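Local coordinates for putative NADH-depentdent flavin oxidoreductase (Cupriavidus metallidurans, PDB 5OCS), which probably acts as an FMN-dependent ene-reductase of the Old Yellow Enzyme family, taking its electrons from NADPH or a related nicotinamide cofactor, at residues H252-A256 with E292-P296; T297-I303 with A318-I323. All blocks are in the same frame, centred on the assembly; numbering follows the deposited sequence.

Interaction 1: H252-A256 with E292-P296; sequences HELKA and EVGLP
Lys255 leaves helix 244-256 with CG anti to its backbone N (chi1 -179°) and every later torsion extended, which carries NZ to the C-terminal end of helix 284-293; His252, one turn earlier, has CG anti to its own carbonyl carbon, and this sets its ring over Val293. Two outer helices of a TIM barrel thus meet, the last turn of helix 244-256 against the last turn of helix 284-293 and the loop after it. Lys255 NZ donates to Val293 O at 3.0 Å; the ammonium lies in the carbonyl plane, with a C=O...N angle of 151°. A cation at a carbonyl of a helix C-terminus probably interacts favourably with the helix dipole. Gly294 follows with positive phi, and the chain leaves the helix and turns toward the strand that begins at Thr297. Below its charged end, the lysine is apolar: CB rests on Leu295 CG at 3.7 Å, the two side chains running past each other in opposite directions. Leu295 also reaches inward, where its CD1 meets Leu254 CB at 4.2 Å, and Leu254 continues the buried layer onto Phe215 of helix 204-221. The imidazole contact is a CH-pi one, since Val293 CG2 stands 3.7 Å from the centroid of the His252 ring and only 10° off its normal. On the exposed side, the carboxylate of Glu292 pairs through OE2 with Arg288, while a water in the plane of the imidazole bridges His252 NE2 and Glu292 OE1, at 2.8 Å from each.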
loop_
_atom_site.group_PDB
_atom_site.type_symbol
_atom_site.label_atom_id
_atom_site.label_comp_id
_atom_site.label_asym_id
_atom_site.label_seq_id
_atom_site.Cartn_x
_atom_site.Cartn_y
_atom_site.Cartn_z
ATOM N N HIS D 252 -1.632 -7.624 -36.590
ATOM C CA HIS D 252 -1.004 -7.050 -37.819
ATOM C C HIS D 252 -1.589 -5.671 -38.157
ATOM O O HIS D 252 -0.849 -4.724 -38.492
ATOM C CB HIS D 252 -1.120 -7.989 -39.071
ATOM C CG HIS D 252 -0.201 -9.180 -39.052
ATOM N ND1 HIS D 252 1.170 -9.074 -39.099
ATOM C CD2 HIS D 252 -0.468 -10.504 -39.033
ATOM C CE1 HIS D 252 1.710 -10.277 -39.086
ATOM N NE2 HIS D 252 0.737 -11.165 -39.028
ATOM N N GLU D 253 -2.908 -5.540 -38.103
ATOM C CA GLU D 253 -3.538 -4.257 -38.355
ATOM C C GLU D 253 -3.139 -3.211 -37.346
ATOM O O GLU D 253 -2.853 -2.075 -37.731
ATOM C CB GLU D 253 -5.037 -4.358 -38.408
ATOM C CG GLU D 253 -5.564 -4.940 -39.702
ATOM C CD GLU D 253 -5.257 -4.058 -40.901
ATOM O OE1 GLU D 253 -5.213 -2.816 -40.797
ATOM O OE2 GLU D 253 -5.011 -4.635 -41.955
ATOM N N LEU D 254 -3.088 -3.606 -36.071
ATOM C CA LEU D 254 -2.659 -2.668 -35.016
ATOM C C LEU D 254 -1.248 -2.139 -35.301
ATOM O O LEU D 254 -1.003 -0.935 -35.231
ATOM C CB LEU D 254 -2.703 -3.348 -33.645
ATOM C CG LEU D 254 -4.134 -3.593 -33.166
ATOM C CD1 LEU D 254 -4.172 -4.590 -32.024
ATOM C CD2 LEU D 254 -4.761 -2.293 -32.740
ATOM N N LYS D 255 -0.349 -3.037 -35.664
ATOM C CA LYS D 255 1.016 -2.637 -36.011
ATOM C C LYS D 255 1.061 -1.648 -37.178
ATOM O O LYS D 255 1.745 -0.627 -37.110
ATOM C CB LYS D 255 1.863 -3.854 -36.313
ATOM C CG LYS D 255 3.295 -3.515 -36.659
ATOM C CD LYS D 255 4.182 -4.724 -36.605
ATOM C CE LYS D 255 5.612 -4.365 -37.012
ATOM N NZ LYS D 255 6.513 -5.450 -36.542
ATOM N N ALA D 256 0.311 -1.923 -38.235
ATOM C CA ALA D 256 0.262 -1.040 -39.409
ATOM C C ALA D 256 -0.373 0.304 -39.091
ATOM O O ALA D 256 -0.062 1.316 -39.724
ATOM C CB ALA D 256 -0.530 -1.705 -40.531
ATOM N N GLU D 292 4.999 -13.911 -34.684
ATOM C CA GLU D 292 4.465 -13.643 -36.025
ATOM C C GLU D 292 4.285 -12.167 -36.394
ATOM O O GLU D 292 4.396 -11.812 -37.561
ATOM C CB GLU D 292 3.127 -14.342 -36.230
ATOM C CG GLU D 292 3.198 -15.865 -36.184
ATOM C CD GLU D 292 1.963 -16.541 -36.716
ATOM O OE1 GLU D 292 1.135 -15.888 -37.375
ATOM O OE2 GLU D 292 1.815 -17.742 -36.460
ATOM N N VAL D 293 3.937 -11.324 -35.423
ATOM C CA VAL D 293 3.646 -9.925 -35.691
ATOM C C VAL D 293 4.827 -8.999 -35.341
ATOM O O VAL D 293 5.027 -7.981 -36.013
ATOM C CB VAL D 293 2.365 -9.472 -34.973
ATOM C CG1 VAL D 293 2.034 -8.022 -35.289
ATOM C CG2 VAL D 293 1.195 -10.354 -35.397
ATOM N N GLY D 294 5.566 -9.314 -34.281
ATOM C CA GLY D 294 6.759 -8.533 -33.909
ATOM C C GLY D 294 6.493 -7.214 -33.202
ATOM O O GLY D 294 7.418 -6.438 -33.000
ATOM N N LEU D 295 5.247 -6.925 -32.835
ATOM C CA LEU D 295 4.967 -5.781 -31.951
ATOM C C LEU D 295 5.515 -6.122 -30.560
ATOM O O LEU D 295 5.578 -7.297 -30.182
ATOM C CB LEU D 295 3.442 -5.526 -31.813
ATOM C CG LEU D 295 2.619 -4.622 -32.728
ATOM C CD1 LEU D 295 1.112 -4.740 -32.519
ATOM C CD2 LEU D 295 3.062 -3.179 -32.605
ATOM N N PRO D 296 5.847 -5.111 -29.739
ATOM C CA PRO D 296 6.034 -5.366 -28.308
ATOM C C PRO D 296 4.781 -6.072 -27.747
ATOM O O PRO D 296 3.668 -5.583 -27.969
ATOM C CB PRO D 296 6.173 -3.950 -27.736
ATOM C CG PRO D 296 6.835 -3.206 -28.832
ATOM C CD PRO D 296 6.232 -3.733 -30.096
HETATM O O HOH W 1 1.007 -13.919 -39.309
#

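Interaction 2: T297-I303 with A318-I323; sequences TMAVGLI and ADIISI
Met298 lays its CG alongside Ile320 CB at 3.8 Å, the two side chains pointing the same way from one face of the sheet, where Ile10 of strand 8-10 touches both. Beneath them the backbones run parallel, their segment axes 4.5 Å apart and inclined by 30°. The hydrogen bonds alternate as parallel pairing requires: Ala299 N gives to Ile320 O, Ala299 O takes from Ser322 N, and Gly301 N gives to Ser322 O at 2.9 Å. At the start of the ladder Thr297 O accepts twice, from Asp319 N in its carbonyl plane and from Ile320 N tilted 31° out of it. Asp319 turns CG beside its own N (chi1 -53°), which brings OD2 to Thr297 N at 2.8 Å through the anti lone pair; its OD1 forms a salt bridge with Lys290. Ala299 and Ile321 occupy the other face, toward helix 306-314, and Ala299 CB meets Ala318 CB at 3.5 Å. Farther along, the side chains of Ile303 and Ile321 reach toward each other, with Ile303 CG1 3.8 Å from Ile321 CD1. Ser322 OG lies 3.3 Å from Val300 CA and is hydrogen-bonded to His263 of strand 262-265, the neighbour on the far side of strand 297-300. Leu302, an FMN-binding residue, centres an inverse gamma turn. Adjacent parallel strands joined through helix 306-314 make this the final beta-alpha-beta crossover of a TIM barrel, its cofactor site at the C-terminal strand ends.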
loop_
_atom_site.group_PDB
_atom_site.type_symbol
_atom_site.label_atom_id
_atom_site.label_comp_id
_atom_site.label_asym_id
_atom_site.label_seq_id
_atom_site.Cartn_x
_atom_site.Cartn_y
_atom_site.Cartn_z
ATOM N N THR D 297 4.967 -7.221 -27.127
ATOM C CA THR D 297 3.868 -8.096 -26.794
ATOM C C THR D 297 3.819 -8.199 -25.297
ATOM O O THR D 297 4.728 -8.732 -24.660
ATOM C CB THR D 297 4.056 -9.473 -27.436
ATOM O OG1 THR D 297 4.130 -9.284 -28.852
ATOM C CG2 THR D 297 2.929 -10.389 -27.089
ATOM N N MET D 298 2.755 -7.675 -24.720
ATOM C CA MET D 298 2.519 -7.843 -23.298
ATOM C C MET D 298 1.622 -9.052 -23.114
ATOM O O MET D 298 0.665 -9.169 -23.816
ATOM C CB MET D 298 1.792 -6.639 -22.683
ATOM C CG MET D 298 2.291 -5.276 -23.056
ATOM S SD MET D 298 1.393 -4.041 -22.011
ATOM C CE MET D 298 1.977 -2.516 -22.748
ATOM N N ALA D 299 1.939 -9.941 -22.198
ATOM C CA ALA D 299 1.147 -11.109 -21.955
ATOM C C ALA D 299 0.602 -11.082 -20.540
ATOM O O ALA D 299 1.346 -10.836 -19.583
ATOM C CB ALA D 299 1.983 -12.345 -22.129
ATOM N N VAL D 300 -0.697 -11.357 -20.423
ATOM C CA VAL D 300 -1.295 -11.639 -19.111
ATOM C C VAL D 300 -0.639 -12.882 -18.585
ATOM O O VAL D 300 -0.623 -13.940 -19.280
ATOM C CB VAL D 300 -2.788 -11.888 -19.212
ATOM C CG1 VAL D 300 -3.333 -12.358 -17.859
ATOM C CG2 VAL D 300 -3.501 -10.618 -19.636
ATOM N N GLY D 301 -0.037 -12.752 -17.411
ATOM C CA GLY D 301 0.632 -13.830 -16.731
ATOM C C GLY D 301 -0.143 -14.241 -15.489
ATOM O O GLY D 301 -0.079 -13.536 -14.446
ATOM N N LEU D 302 -0.842 -15.379 -15.557
ATOM C CA LEU D 302 -1.582 -15.881 -14.387
ATOM C C LEU D 302 -0.619 -16.680 -13.546
ATOM O O LEU D 302 -0.722 -17.890 -13.450
ATOM C CB LEU D 302 -2.802 -16.717 -14.826
ATOM C CG LEU D 302 -3.803 -15.975 -15.702
ATOM C CD1 LEU D 302 -4.918 -16.966 -16.063
ATOM C CD2 LEU D 302 -4.388 -14.718 -15.080
ATOM N N ILE D 303 0.347 -15.972 -12.957
ATOM C CA ILE D 303 1.467 -16.539 -12.254
ATOM C C ILE D 303 1.638 -15.889 -10.906
ATOM O O ILE D 303 1.102 -14.806 -10.664
ATOM C CB ILE D 303 2.763 -16.417 -13.092
ATOM C CG1 ILE D 303 3.120 -14.943 -13.361
ATOM C CG2 ILE D 303 2.598 -17.151 -14.415
ATOM C CD1 ILE D 303 3.925 -14.288 -12.256
ATOM N N ALA D 318 7.000 -13.413 -24.284
ATOM C CA ALA D 318 6.433 -12.069 -24.212
ATOM C C ALA D 318 7.557 -11.085 -23.912
ATOM O O ALA D 318 8.613 -11.491 -23.423
ATOM C CB ALA D 318 5.336 -11.984 -23.137
ATOM N N ASP D 319 7.327 -9.816 -24.211
ATOM C CA ASP D 319 8.258 -8.738 -23.873
ATOM C C ASP D 319 7.951 -8.068 -22.544
ATOM O O ASP D 319 8.864 -7.567 -21.876
ATOM C CB ASP D 319 8.219 -7.704 -24.976
ATOM C CG ASP D 319 8.461 -8.319 -26.323
ATOM O OD1 ASP D 319 9.561 -8.885 -26.443
ATOM O OD2 ASP D 319 7.581 -8.283 -27.198
ATOM N N ILE D 320 6.675 -8.061 -22.180
ATOM C CA ILE D 320 6.206 -7.487 -20.922
ATOM C C ILE D 320 5.212 -8.486 -20.354
ATOM O O ILE D 320 4.449 -9.119 -21.120
ATOM C CB ILE D 320 5.531 -6.136 -21.180
ATOM C CG1 ILE D 320 6.573 -5.104 -21.649
ATOM C CG2 ILE D 320 4.803 -5.662 -19.922
ATOM C CD1 ILE D 320 5.955 -3.847 -22.182
ATOM N N ILE D 321 5.233 -8.679 -19.034
ATOM C CA ILE D 321 4.297 -9.574 -18.399
ATOM C C ILE D 321 3.423 -8.723 -17.523
ATOM O O ILE D 321 3.943 -7.984 -16.663
ATOM C CB ILE D 321 4.931 -10.743 -17.608
ATOM C CG1 ILE D 321 3.845 -11.593 -16.877
ATOM C CG2 ILE D 321 6.011 -10.280 -16.621
ATOM C CD1 ILE D 321 4.381 -12.869 -16.281
ATOM N N SER D 322 2.113 -8.837 -17.701
ATOM C CA SER D 322 1.188 -8.190 -16.777
ATOM C C SER D 322 0.753 -9.128 -15.660
ATOM O O SER D 322 0.465 -10.299 -15.891
ATOM C CB SER D 322 -0.014 -7.564 -17.509
ATOM O OG SER D 322 -0.933 -8.520 -18.032
ATOM N N ILE D 323 0.715 -8.595 -14.438
ATOM C CA ILE D 323 0.417 -9.389 -13.257
ATOM C C ILE D 323 -0.730 -8.759 -12.503
ATOM O O ILE D 323 -0.743 -7.551 -12.305
ATOM C CB ILE D 323 1.640 -9.538 -12.362
ATOM C CG1 ILE D 323 2.751 -10.302 -13.085
ATOM C CG2 ILE D 323 1.301 -10.361 -11.130
ATOM C CD1 ILE D 323 4.081 -10.229 -12.395
#

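How the interactions relate
Interaction 1 precedes interaction 2 along the chain, and their centres lie about 17 Å apart within one TIM barrel. Helix 284-293 supplies part of the first contact and leads through Gly294-Pro296 directly into strand 297-300 of the second, so the outer helical layer and the barrel wall are joined by continuous chain. At that junction the two contacts touch: Pro296 CA packs 3.5 Å from Asp319 OD2. Thr297 OG1 also bonds to Leu295 O across the boundary. Interaction 1 packs two outer helices, whereas interaction 2 pairs strands 297-300 and 320-323 and ends near Leu302, linking the helical shell to the wall that carries the FMN site.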